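Local coordinates for protein acyl-CoA dehydrogenase (Bacillus anthracis, PDB 3OWA) that probably oxidises acyl-CoA thioesters to their enoyl-CoA products, with bound flavin-adenine dinucleotide accepting the electrons, at residues 20-25 with 505-510; 169-172 with 177-180; 194-199 with 236-241; 511-516 with 530-535. All blocks are in the same frame, centred on the assembly; numbering follows the deposited sequence.

Contact 1: residues 20-25 with 505-510; sequences DEITID and AMESAV
I22 and E507 meet where the loop leading to helix 35-52 crosses over helix 490-520, part of the mainly helical C-terminal region of this acyl-CoA dehydrogenase. Van der Waals packing comes first. The base of the isoleucine lies against the carboxylate, with I22 CB 3.6 Å from E507 OE1 and I22 CG1 3.7 Å from the same oxygen, and the two side chains cross at about a right angle. E507 gets there by being stretched out: CG stands opposite the backbone N (chi1 -179°) and the next torsion is also straight, which carries the carboxylate well off the helix. I22 also packs on L511 and on R327 of helix 305-336.

Charge comes second. E507 is buried, and both of its oxygens are paired: OE2 makes a salt bridge to R327 and OE1 one to K468. K468 also donates to the carbonyl oxygen of D20, so a single ammonium joins the loop to the glutamate. Two positive partners should favour the ionised carboxylate.

Water comes third. One molecule spans the contact and donates at both ends, to I22 O at 2.8 Å and to E507 OE1 at 2.7 Å.

Contact 2: residues 169-172 with 177-180; sequences ARLN and HYVL
R170 and V179 form a hydrogen-bonded pair of a beta hairpin made by strands 168-171 and 177-188 in the middle domain. R170 N donates to V179 O at 3.1 Å, and V179 N returns a shorter bond to R170 O at 2.8 Å, reaching that oxygen from 37° out of the carbonyl plane. On either side of them A169 faces L180 and L171 faces Y178 as non-hydrogen-bonded pairs. Where the strands give way to the turn, N172 N donates to H177 O with the N-H almost straight (168°).

The side chains sort onto two faces. R170 and V179 share one, lying side by side and pointing the same way. The arginine bends at chi3, which lays the guanidinium over the valine, with CG1 of V179 under one face toward the rim. On the other face A169 CB touches L180 CD1 at 3.6 Å. L171 CD1 lies over the centre of the Y178 ring in one of two modelled conformers, so this CH-pi contact is less certain.

Farther out, Y178 meets F210 edge-to-face, L180 packs on V198, and strand 243-246 flanks the hairpin on its second strand. The turn is held by the N172 side chain. Its chi1 of 63° places CG between the backbone N and carbonyl carbon, and OD1 accepts from T176 N and weakly from G175 N. The same OD1 takes a weak, long bond from H177 N at 3.3 Å.

Contact 3: residues 194-199 with 236-241; sequences DVFIVY and RTLILE
The F196 ring takes L238 on one of its faces: CD1 of the leucine stands over the ring centre, 4.0 Å from the centroid and only 9° off the normal, a CH-pi contact. The other methyl, L238 CD2, stays on the same side, over the rim near the root of the ring, 3.8 Å from F196 CD2. The leucine chi1 of -179°, with CG opposite the backbone N, carries the forked end across the gap between strands.

That second methyl has a further neighbour, V198 CG2, at 3.9 Å, so it is wedged between two residues of the same strand. V198 uses its other branch on L240: V198 CG1 and L240 CD1 are 3.9 Å apart, the two side chains sliding past each other in opposite directions. All four residues are buried, and nothing polar takes part. I187 adds to the packing of F196, and V219 to that of L238 and L240. The side chain of F196 is about 8 Å from a bound FAD.

Strands 195-199 and 236-240 approach no closer than 10.8 Å between axes and run 70° apart, so they face each other through side chains instead of pairing edge to edge. Such facing fits the apolar interior of the beta-barrel middle domain of acyl-CoA dehydrogenases.

Contact 4: residues 511-516 with 530-535; sequences LRTEKA and LYTEVF
T513 and T532 are the residues of 511-516 and 530-535 whose CA atoms come nearest, 7.4 Å apart, on two roughly antiparallel helices, 490-520 and 526-554. The short connection between the helices makes this a helical hairpin within the C-terminal helical region of the enzyme. Inside each segment the usual i to i+4 bonds continue, for instance K515 N to L511 O and F535 N to Y531 O.

The contact itself comes down to the two threonines. Both direct their CB toward the other segment and the side chains slide past each other in opposite directions, bringing T513 OG1 to 2.7 Å from T532 OG1. T532 OG1 also lies 3.7 Å from T513 CB, while T513 OG1 is 3.9 Å from T532 CB. Matching first torsions, -54° for T513 and -59° for T532, hold each hydroxyl beside its own backbone N and opposite its carbonyl carbon. From there each can bond back along its own helix, T513 OG1 with A509 O and T532 OG1 with K528 O. T513 OG1 has a further hydrogen bond to Y319 OH of helix 305-336, so the buried hydroxyls are supplied with polar partners.

Around the threonines, helix 305-336 covers one flank: Y319 packs on R512 and T532, A315 on Y531. R512 makes salt bridges to E31 of an N-terminal loop and to E322 of helix 305-336, tying both to helix 490-520. The methyl of T513 stays at the margin of the contact, with CG2 4.1 Å from T532 OG1.

From the N terminus, the loop at 20-25 opens contact 1, which closes only at 505-510, so most of the chain lies within its span. Nested inside it are contact 2, a local hairpin with four residues between its segments, and then contact 3, which brings 194-199 against 236-241. These two follow in series, touch each other, and have strands that are neighbours in one sheet of the middle domain. Contact 4 opens after contact 1 has closed, on the same helix 490-520, and joins it to helix 526-554. Contacts 1 and 4, with centres about 10 Å apart, thus bind the N-terminal loop and the late helices on the side of the chain's centre opposite contacts 2 and 3.

Contact 1: residues 20-25 with 505-510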
loop_
_atom_site.group_PDB
_atom_site.type_symbol
_atom_site.label_atom_id
_atom_site.label_comp_id
_atom_site.label_asym_id
_atom_site.label_seq_id
_atom_site.Cartn_x
_atom_site.Cartn_y
_atom_site.Cartn_z
ATOM N N ASP A 20 -2.620 -30.170 14.829
ATOM C CA ASP A 20 -3.564 -31.265 14.624
ATOM C C ASP A 20 -4.107 -31.213 13.216
ATOM O O ASP A 20 -4.151 -30.150 12.592
ATOM C CB ASP A 20 -4.722 -31.189 15.628
ATOM C CG ASP A 20 -4.285 -31.498 17.061
ATOM O OD1 ASP A 20 -3.320 -32.277 17.250
ATOM O OD2 ASP A 20 -4.914 -30.974 18.011
ATOM N N GLU A 21 -4.535 -32.364 12.723
ATOM C CA GLU A 21 -5.013 -32.488 11.360
ATOM C C GLU A 21 -6.509 -32.148 11.349
ATOM O O GLU A 21 -7.349 -33.045 11.440
ATOM C CB GLU A 21 -4.755 -33.926 10.868
ATOM C CG GLU A 21 -4.265 -34.052 9.435
ATOM C CD GLU A 21 -5.399 -34.256 8.437
ATOM O OE1 GLU A 21 -6.378 -33.469 8.456
ATOM O OE2 GLU A 21 -5.307 -35.204 7.624
ATOM N N ILE A 22 -6.838 -30.863 11.247
ATOM C CA ILE A 22 -8.233 -30.414 11.288
ATOM C C ILE A 22 -9.030 -30.936 10.090
ATOM O O ILE A 22 -8.530 -30.998 8.975
ATOM C CB ILE A 22 -8.350 -28.864 11.358
ATOM C CG1 ILE A 22 -7.461 -28.282 12.472
ATOM C CG2 ILE A 22 -9.827 -28.430 11.440
ATOM C CD1 ILE A 22 -7.817 -28.666 13.906
ATOM N N THR A 23 -10.282 -31.288 10.346
ATOM C CA THR A 23 -11.117 -31.985 9.399
ATOM C C THR A 23 -12.244 -31.075 8.889
ATOM O O THR A 23 -12.642 -30.144 9.592
ATOM C CB THR A 23 -11.698 -33.238 10.122
ATOM O OG1 THR A 23 -11.708 -34.345 9.223
ATOM C CG2 THR A 23 -13.078 -33.007 10.679
ATOM N N ILE A 24 -12.774 -31.349 7.690
ATOM C CA ILE A 24 -13.873 -30.520 7.125
ATOM C C ILE A 24 -15.068 -30.348 8.061
ATOM O O ILE A 24 -15.732 -29.308 8.052
ATOM C CB ILE A 24 -14.388 -30.990 5.734
ATOM C CG1 ILE A 24 -14.683 -32.499 5.709
ATOM C CG2 ILE A 24 -13.409 -30.617 4.650
ATOM C CD1 ILE A 24 -15.594 -32.907 4.582
ATOM N N ASP A 25 -15.333 -31.372 8.871
ATOM C CA ASP A 25 -16.398 -31.326 9.868
ATOM C C ASP A 25 -16.104 -30.361 11.018
ATOM O O ASP A 25 -17.018 -29.944 11.724
ATOM C CB ASP A 25 -16.678 -32.727 10.420
ATOM C CG ASP A 25 -17.870 -33.376 9.769
ATOM O OD1 ASP A 25 -17.686 -34.449 9.156
ATOM O OD2 ASP A 25 -18.991 -32.811 9.870
ATOM N N ALA A 505 -4.764 -19.178 6.853
ATOM C CA ALA A 505 -5.524 -18.822 5.656
ATOM C C ALA A 505 -5.521 -19.967 4.615
ATOM O O ALA A 505 -6.568 -20.284 4.023
ATOM C CB ALA A 505 -4.960 -17.538 5.046
HETATM N N MSE A 506 -4.359 -20.578 4.401
HETATM C CA MSE A 506 -4.229 -21.718 3.462
HETATM C C MSE A 506 -5.125 -22.864 3.862
HETATM O O MSE A 506 -5.873 -23.377 3.045
HETATM C CB MSE A 506 -2.797 -22.241 3.429
HETATM C CG MSE A 506 -1.821 -21.371 2.693
HETATM SE SE MSE A 506 -0.052 -22.122 2.860
HETATM C CE MSE A 506 -0.316 -23.781 1.906
ATOM N N GLU A 507 -5.037 -23.286 5.120
ATOM C CA GLU A 507 -5.858 -24.403 5.609
ATOM C C GLU A 507 -7.357 -24.101 5.530
ATOM O O GLU A 507 -8.160 -24.963 5.166
ATOM C CB GLU A 507 -5.455 -24.773 7.039
ATOM C CG GLU A 507 -6.241 -25.949 7.619
ATOM C CD GLU A 507 -5.908 -26.265 9.095
ATOM O OE1 GLU A 507 -5.617 -27.445 9.401
ATOM O OE2 GLU A 507 -5.944 -25.350 9.958
ATOM N N SER A 508 -7.737 -22.873 5.881
ATOM C CA SER A 508 -9.139 -22.440 5.804
ATOM C C SER A 508 -9.668 -22.528 4.380
ATOM O O SER A 508 -10.786 -23.011 4.164
ATOM C CB SER A 508 -9.325 -21.013 6.336
ATOM O OG SER A 508 -8.969 -20.897 7.707
ATOM N N ALA A 509 -8.871 -22.053 3.421
ATOM C CA ALA A 509 -9.217 -22.152 2.015
ATOM C C ALA A 509 -9.306 -23.631 1.566
ATOM O O ALA A 509 -10.268 -24.019 0.886
ATOM C CB ALA A 509 -8.229 -21.355 1.137
ATOM N N VAL A 510 -8.327 -24.448 1.962
ATOM C CA VAL A 510 -8.317 -25.871 1.562
ATOM C C VAL A 510 -9.549 -26.605 2.086
ATOM O O VAL A 510 -10.253 -27.278 1.327
ATOM C CB VAL A 510 -7.041 -26.609 2.013
ATOM C CG1 VAL A 510 -7.176 -28.119 1.754
ATOM C CG2 VAL A 510 -5.843 -26.082 1.258
HETATM O O HOH W 1 -6.246 -29.654 8.005
#

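Contact 2: residues 169-172 with 177-180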
loop_
_atom_site.group_PDB
_atom_site.type_symbol
_atom_site.label_atom_id
_atom_site.label_comp_id
_atom_site.label_asym_id
_atom_site.label_seq_id
_atom_site.Cartn_x
_atom_site.Cartn_y
_atom_site.Cartn_z
ATOM N N ALA A 169 -8.909 8.264 38.866
ATOM C CA ALA A 169 -10.217 8.188 39.472
ATOM C C ALA A 169 -10.039 8.094 40.990
ATOM O O ALA A 169 -9.258 7.254 41.502
ATOM C CB ALA A 169 -11.016 7.008 38.936
ATOM N N ARG A 170 -10.752 8.933 41.708
ATOM C CA ARG A 170 -10.645 8.998 43.146
ATOM C C ARG A 170 -12.008 9.145 43.766
ATOM O O ARG A 170 -12.773 9.965 43.365
ATOM C CB ARG A 170 -9.765 10.157 43.559
ATOM C CG ARG A 170 -10.275 10.870 44.782
ATOM C CD ARG A 170 -9.854 12.323 44.861
ATOM N NE ARG A 170 -10.974 13.259 44.936
ATOM C CZ ARG A 170 -11.053 14.368 44.219
ATOM N NH1 ARG A 170 -12.079 15.172 44.350
ATOM N NH2 ARG A 170 -10.098 14.676 43.370
ATOM N N LEU A 171 -12.339 8.282 44.702
ATOM C CA LEU A 171 -13.591 8.321 45.436
ATOM C C LEU A 171 -13.695 9.626 46.215
ATOM O O LEU A 171 -12.760 9.989 46.939
ATOM C CB LEU A 171 -13.668 7.122 46.387
ATOM C CG LEU A 171 -15.044 6.629 46.828
ATOM C CD1 LEU A 171 -15.930 6.277 45.628
ATOM C CD2 LEU A 171 -14.886 5.439 47.775
ATOM N N ASN A 172 -14.818 10.336 46.049
ATOM C CA ASN A 172 -15.043 11.614 46.722
ATOM C C ASN A 172 -15.178 11.423 48.252
ATOM O O ASN A 172 -15.342 10.295 48.707
ATOM C CB ASN A 172 -16.260 12.357 46.138
ATOM C CG ASN A 172 -17.581 11.603 46.323
ATOM O OD1 ASN A 172 -17.650 10.558 46.962
ATOM N ND2 ASN A 172 -18.652 12.160 45.757
ATOM N N HIS A 177 -19.250 8.807 44.666
ATOM C CA HIS A 177 -18.871 9.004 43.257
ATOM C C HIS A 177 -17.368 8.940 43.103
ATOM O O HIS A 177 -16.647 9.435 43.974
ATOM C CB HIS A 177 -19.295 10.384 42.757
ATOM C CG HIS A 177 -20.771 10.578 42.678
ATOM N ND1 HIS A 177 -21.544 10.831 43.788
ATOM C CD2 HIS A 177 -21.615 10.579 41.618
ATOM C CE1 HIS A 177 -22.807 10.956 43.420
ATOM N NE2 HIS A 177 -22.878 10.811 42.108
ATOM N N TYR A 178 -16.917 8.353 41.991
ATOM C CA TYR A 178 -15.534 8.501 41.545
ATOM C C TYR A 178 -15.404 9.822 40.818
ATOM O O TYR A 178 -16.300 10.188 40.056
ATOM C CB TYR A 178 -15.122 7.343 40.613
ATOM C CG TYR A 178 -14.881 6.079 41.396
ATOM C CD1 TYR A 178 -13.683 5.888 42.071
ATOM C CD2 TYR A 178 -15.868 5.067 41.456
ATOM C CE1 TYR A 178 -13.449 4.713 42.803
ATOM C CE2 TYR A 178 -15.648 3.874 42.183
ATOM C CZ TYR A 178 -14.439 3.720 42.865
ATOM O OH TYR A 178 -14.194 2.567 43.568
ATOM N N VAL A 179 -14.306 10.518 41.089
ATOM C CA VAL A 179 -13.944 11.796 40.473
ATOM C C VAL A 179 -12.853 11.519 39.424
ATOM O O VAL A 179 -11.719 11.127 39.760
ATOM C CB VAL A 179 -13.463 12.840 41.541
ATOM C CG1 VAL A 179 -13.052 14.140 40.892
ATOM C CG2 VAL A 179 -14.568 13.132 42.592
ATOM N N LEU A 180 -13.205 11.660 38.147
ATOM C CA LEU A 180 -12.260 11.284 37.065
ATOM C C LEU A 180 -11.579 12.502 36.433
ATOM O O LEU A 180 -12.240 13.527 36.142
ATOM C CB LEU A 180 -12.974 10.458 35.969
ATOM C CG LEU A 180 -12.939 8.939 36.162
ATOM C CD1 LEU A 180 -13.798 8.550 37.358
ATOM C CD2 LEU A 180 -13.442 8.222 34.879
#

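Contact 3: residues 194-199 with 236-241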
loop_
_atom_site.group_PDB
_atom_site.type_symbol
_atom_site.label_atom_id
_atom_site.label_comp_id
_atom_site.label_asym_id
_atom_site.label_seq_id
_atom_site.Cartn_x
_atom_site.Cartn_y
_atom_site.Cartn_z
ATOM N N ASP A 194 -23.984 8.683 24.130
ATOM C CA ASP A 194 -24.585 8.967 25.436
ATOM C C ASP A 194 -23.798 8.310 26.542
ATOM O O ASP A 194 -23.833 8.753 27.697
ATOM C CB ASP A 194 -26.000 8.405 25.428
ATOM C CG ASP A 194 -26.883 9.117 24.400
ATOM O OD1 ASP A 194 -27.109 10.328 24.586
ATOM O OD2 ASP A 194 -27.315 8.504 23.385
ATOM N N VAL A 195 -23.122 7.229 26.195
ATOM C CA VAL A 195 -22.471 6.392 27.186
ATOM C C VAL A 195 -21.064 6.086 26.733
ATOM O O VAL A 195 -20.855 5.685 25.559
ATOM C CB VAL A 195 -23.251 5.073 27.352
ATOM C CG1 VAL A 195 -22.480 4.102 28.279
ATOM C CG2 VAL A 195 -24.638 5.326 27.908
ATOM N N PHE A 196 -20.091 6.248 27.630
ATOM C CA PHE A 196 -18.673 5.951 27.298
ATOM C C PHE A 196 -18.105 4.937 28.310
ATOM O O PHE A 196 -18.216 5.144 29.513
ATOM C CB PHE A 196 -17.740 7.208 27.410
ATOM C CG PHE A 196 -18.077 8.308 26.428
ATOM C CD1 PHE A 196 -19.186 9.141 26.645
ATOM C CD2 PHE A 196 -17.302 8.490 25.271
ATOM C CE1 PHE A 196 -19.531 10.144 25.750
ATOM C CE2 PHE A 196 -17.628 9.486 24.350
ATOM C CZ PHE A 196 -18.737 10.341 24.590
ATOM N N ILE A 197 -17.492 3.877 27.812
ATOM C CA ILE A 197 -16.779 2.927 28.662
ATOM C C ILE A 197 -15.390 3.511 28.817
ATOM O O ILE A 197 -14.644 3.526 27.872
ATOM C CB ILE A 197 -16.660 1.543 28.009
ATOM C CG1 ILE A 197 -18.060 1.018 27.593
ATOM C CG2 ILE A 197 -15.888 0.533 28.982
ATOM C CD1 ILE A 197 -19.109 0.896 28.721
ATOM N N VAL A 198 -15.088 4.056 29.983
ATOM C CA VAL A 198 -13.833 4.782 30.188
ATOM C C VAL A 198 -12.879 4.008 31.118
ATOM O O VAL A 198 -13.280 3.528 32.165
ATOM C CB VAL A 198 -14.130 6.125 30.863
ATOM C CG1 VAL A 198 -12.837 6.873 31.162
ATOM C CG2 VAL A 198 -15.131 6.979 30.000
ATOM N N TYR A 199 -11.598 3.940 30.782
ATOM C CA TYR A 199 -10.639 3.277 31.657
ATOM C C TYR A 199 -9.829 4.325 32.361
ATOM O O TYR A 199 -9.418 5.305 31.724
ATOM C CB TYR A 199 -9.686 2.454 30.797
ATOM C CG TYR A 199 -10.306 1.214 30.233
ATOM C CD1 TYR A 199 -10.189 -0.016 30.909
ATOM C CD2 TYR A 199 -10.967 1.237 29.007
ATOM C CE1 TYR A 199 -10.729 -1.191 30.367
ATOM C CE2 TYR A 199 -11.513 0.063 28.470
ATOM C CZ TYR A 199 -11.390 -1.133 29.138
ATOM O OH TYR A 199 -11.927 -2.282 28.541
ATOM N N ARG A 236 -13.278 12.361 18.514
ATOM C CA ARG A 236 -12.900 13.507 19.341
ATOM C C ARG A 236 -12.174 13.061 20.567
ATOM O O ARG A 236 -12.178 11.895 20.906
ATOM C CB ARG A 236 -14.145 14.283 19.848
ATOM C CG ARG A 236 -15.147 14.735 18.765
ATOM C CD ARG A 236 -16.249 15.539 19.411
ATOM N NE ARG A 236 -17.183 16.027 18.389
ATOM C CZ ARG A 236 -18.144 16.898 18.642
ATOM N NH1 ARG A 236 -18.275 17.432 19.876
ATOM N NH2 ARG A 236 -18.956 17.268 17.647
ATOM N N THR A 237 -11.595 14.009 21.295
ATOM C CA THR A 237 -11.016 13.672 22.570
ATOM C C THR A 237 -12.135 13.806 23.616
ATOM O O THR A 237 -12.902 14.772 23.573
ATOM C CB THR A 237 -9.847 14.686 22.869
ATOM O OG1 THR A 237 -8.769 14.355 21.995
ATOM C CG2 THR A 237 -9.366 14.610 24.330
ATOM N N LEU A 238 -12.228 12.852 24.537
ATOM C CA LEU A 238 -13.129 12.963 25.690
ATOM C C LEU A 238 -12.414 13.635 26.845
ATOM O O LEU A 238 -11.366 13.148 27.303
ATOM C CB LEU A 238 -13.572 11.576 26.106
ATOM C CG LEU A 238 -14.555 11.495 27.290
ATOM C CD1 LEU A 238 -15.909 12.134 26.956
ATOM C CD2 LEU A 238 -14.740 10.000 27.624
ATOM N N ILE A 239 -12.954 14.747 27.325
ATOM C CA ILE A 239 -12.229 15.541 28.359
ATOM C C ILE A 239 -12.934 15.339 29.713
ATOM O O ILE A 239 -14.157 15.562 29.838
ATOM C CB ILE A 239 -12.238 17.028 27.974
ATOM C CG1 ILE A 239 -11.694 17.232 26.520
ATOM C CG2 ILE A 239 -11.557 17.908 29.048
ATOM C CD1 ILE A 239 -11.919 18.686 25.990
ATOM N N LEU A 240 -12.182 14.864 30.701
ATOM C CA LEU A 240 -12.718 14.581 32.022
ATOM C C LEU A 240 -12.099 15.549 33.032
ATOM O O LEU A 240 -10.924 15.426 33.385
ATOM C CB LEU A 240 -12.425 13.108 32.404
ATOM C CG LEU A 240 -12.943 12.123 31.344
ATOM C CD1 LEU A 240 -12.347 10.740 31.483
ATOM C CD2 LEU A 240 -14.512 12.101 31.268
ATOM N N GLU A 241 -12.904 16.473 33.517
ATOM C CA GLU A 241 -12.448 17.522 34.462
ATOM C C GLU A 241 -13.322 17.415 35.720
ATOM O O GLU A 241 -14.471 17.916 35.772
ATOM C CB GLU A 241 -12.494 18.906 33.782
ATOM C CG GLU A 241 -11.459 19.062 32.630
ATOM C CD GLU A 241 -11.678 20.339 31.721
ATOM O OE1 GLU A 241 -10.700 20.772 31.044
ATOM O OE2 GLU A 241 -12.821 20.877 31.661
#

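Contact 4: residues 511-516 with 530-535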
loop_
_atom_site.group_PDB
_atom_site.type_symbol
_atom_site.label_atom_id
_atom_site.label_comp_id
_atom_site.label_asym_id
_atom_site.label_seq_id
_atom_site.Cartn_x
_atom_site.Cartn_y
_atom_site.Cartn_z
ATOM N N LEU A 511 -9.811 -26.438 3.381
ATOM C CA LEU A 511 -10.871 -27.175 4.054
ATOM C C LEU A 511 -12.222 -26.736 3.566
ATOM O O LEU A 511 -13.107 -27.570 3.386
ATOM C CB LEU A 511 -10.763 -27.052 5.579
ATOM C CG LEU A 511 -9.559 -27.783 6.192
ATOM C CD1 LEU A 511 -9.472 -27.530 7.699
ATOM C CD2 LEU A 511 -9.619 -29.277 5.892
ATOM N N ARG A 512 -12.382 -25.430 3.323
ATOM C CA ARG A 512 -13.650 -24.924 2.788
ATOM C C ARG A 512 -13.924 -25.479 1.392
ATOM O O ARG A 512 -15.064 -25.865 1.076
ATOM C CB ARG A 512 -13.685 -23.385 2.768
ATOM C CG ARG A 512 -14.918 -22.829 2.097
ATOM C CD ARG A 512 -14.887 -21.327 2.066
ATOM N NE ARG A 512 -16.081 -20.828 1.413
ATOM C CZ ARG A 512 -16.284 -19.556 1.107
ATOM N NH1 ARG A 512 -15.357 -18.639 1.419
ATOM N NH2 ARG A 512 -17.413 -19.199 0.505
ATOM N N THR A 513 -12.888 -25.523 0.563
ATOM C CA THR A 513 -13.032 -26.042 -0.788
ATOM C C THR A 513 -13.303 -27.583 -0.732
ATOM O O THR A 513 -14.174 -28.100 -1.426
ATOM C CB THR A 513 -11.798 -25.688 -1.657
ATOM O OG1 THR A 513 -11.569 -24.256 -1.620
ATOM C CG2 THR A 513 -11.985 -26.177 -3.099
ATOM N N GLU A 514 -12.562 -28.278 0.122
ATOM C CA GLU A 514 -12.738 -29.709 0.335
ATOM C C GLU A 514 -14.163 -30.012 0.782
ATOM O O GLU A 514 -14.822 -30.913 0.233
ATOM C CB GLU A 514 -11.742 -30.183 1.390
ATOM C CG GLU A 514 -11.616 -31.696 1.492
ATOM C CD GLU A 514 -10.724 -32.140 2.657
ATOM O OE1 GLU A 514 -9.726 -31.429 2.963
ATOM O OE2 GLU A 514 -11.039 -33.195 3.273
ATOM N N LYS A 515 -14.654 -29.247 1.756
ATOM C CA LYS A 515 -16.029 -29.400 2.202
ATOM C C LYS A 515 -17.055 -29.174 1.081
ATOM O O LYS A 515 -18.020 -29.942 0.953
ATOM C CB LYS A 515 -16.322 -28.517 3.428
ATOM C CG LYS A 515 -17.818 -28.341 3.679
ATOM C CD LYS A 515 -18.246 -28.666 5.087
ATOM C CE LYS A 515 -17.543 -27.862 6.125
ATOM N NZ LYS A 515 -18.407 -27.836 7.346
ATOM N N ALA A 516 -16.835 -28.145 0.268
ATOM C CA ALA A 516 -17.714 -27.832 -0.849
ATOM C C ALA A 516 -17.786 -28.988 -1.843
ATOM O O ALA A 516 -18.867 -29.360 -2.297
ATOM C CB ALA A 516 -17.263 -26.589 -1.544
ATOM N N LEU A 530 -9.640 -23.250 -7.922
ATOM C CA LEU A 530 -8.727 -22.297 -8.532
ATOM C C LEU A 530 -8.156 -21.281 -7.533
ATOM O O LEU A 530 -6.946 -21.110 -7.481
ATOM C CB LEU A 530 -9.419 -21.593 -9.710
ATOM C CG LEU A 530 -9.608 -22.464 -10.982
ATOM C CD1 LEU A 530 -10.412 -21.698 -12.006
ATOM C CD2 LEU A 530 -8.286 -22.957 -11.575
ATOM N N TYR A 531 -9.021 -20.655 -6.736
ATOM C CA TYR A 531 -8.576 -19.702 -5.706
ATOM C C TYR A 531 -7.586 -20.410 -4.809
ATOM O O TYR A 531 -6.547 -19.869 -4.483
ATOM C CB TYR A 531 -9.732 -19.228 -4.807
ATOM C CG TYR A 531 -10.779 -18.318 -5.414
ATOM C CD1 TYR A 531 -10.438 -17.368 -6.379
ATOM C CD2 TYR A 531 -12.105 -18.386 -4.988
ATOM C CE1 TYR A 531 -11.388 -16.512 -6.900
ATOM C CE2 TYR A 531 -13.083 -17.521 -5.513
ATOM C CZ TYR A 531 -12.710 -16.609 -6.493
ATOM O OH TYR A 531 -13.635 -15.759 -7.049
ATOM N N THR A 532 -7.944 -21.638 -4.419
ATOM C CA THR A 532 -7.157 -22.442 -3.483
ATOM C C THR A 532 -5.772 -22.812 -4.003
ATOM O O THR A 532 -4.784 -22.645 -3.270
ATOM C CB THR A 532 -7.951 -23.697 -3.045
ATOM O OG1 THR A 532 -9.160 -23.254 -2.430
ATOM C CG2 THR A 532 -7.172 -24.523 -2.026
ATOM N N GLU A 533 -5.695 -23.291 -5.252
ATOM C CA GLU A 533 -4.408 -23.638 -5.876
ATOM C C GLU A 533 -3.462 -22.448 -5.953
ATOM O O GLU A 533 -2.278 -22.530 -5.598
ATOM C CB GLU A 533 -4.647 -24.182 -7.286
ATOM C CG GLU A 533 -5.195 -25.603 -7.268
ATOM C CD GLU A 533 -5.723 -26.066 -8.611
ATOM O OE1 GLU A 533 -6.026 -25.215 -9.487
ATOM O OE2 GLU A 533 -5.829 -27.299 -8.791
ATOM N N VAL A 534 -4.022 -21.333 -6.405
ATOM C CA VAL A 534 -3.275 -20.126 -6.663
ATOM C C VAL A 534 -2.836 -19.491 -5.327
ATOM O O VAL A 534 -1.669 -19.135 -5.171
ATOM C CB VAL A 534 -4.165 -19.164 -7.519
ATOM C CG1 VAL A 534 -3.824 -17.733 -7.286
ATOM C CG2 VAL A 534 -4.075 -19.559 -9.024
ATOM N N PHE A 535 -3.752 -19.385 -4.368
ATOM C CA PHE A 535 -3.404 -18.758 -3.086
ATOM C C PHE A 535 -2.358 -19.613 -2.342
ATOM O O PHE A 535 -1.379 -19.085 -1.800
ATOM C CB PHE A 535 -4.635 -18.526 -2.182
ATOM C CG PHE A 535 -4.275 -18.021 -0.809
ATOM C CD1 PHE A 535 -4.002 -16.683 -0.611
ATOM C CD2 PHE A 535 -4.131 -18.899 0.268
ATOM C CE1 PHE A 535 -3.624 -16.203 0.645
ATOM C CE2 PHE A 535 -3.756 -18.455 1.524
ATOM C CZ PHE A 535 -3.523 -17.085 1.725
#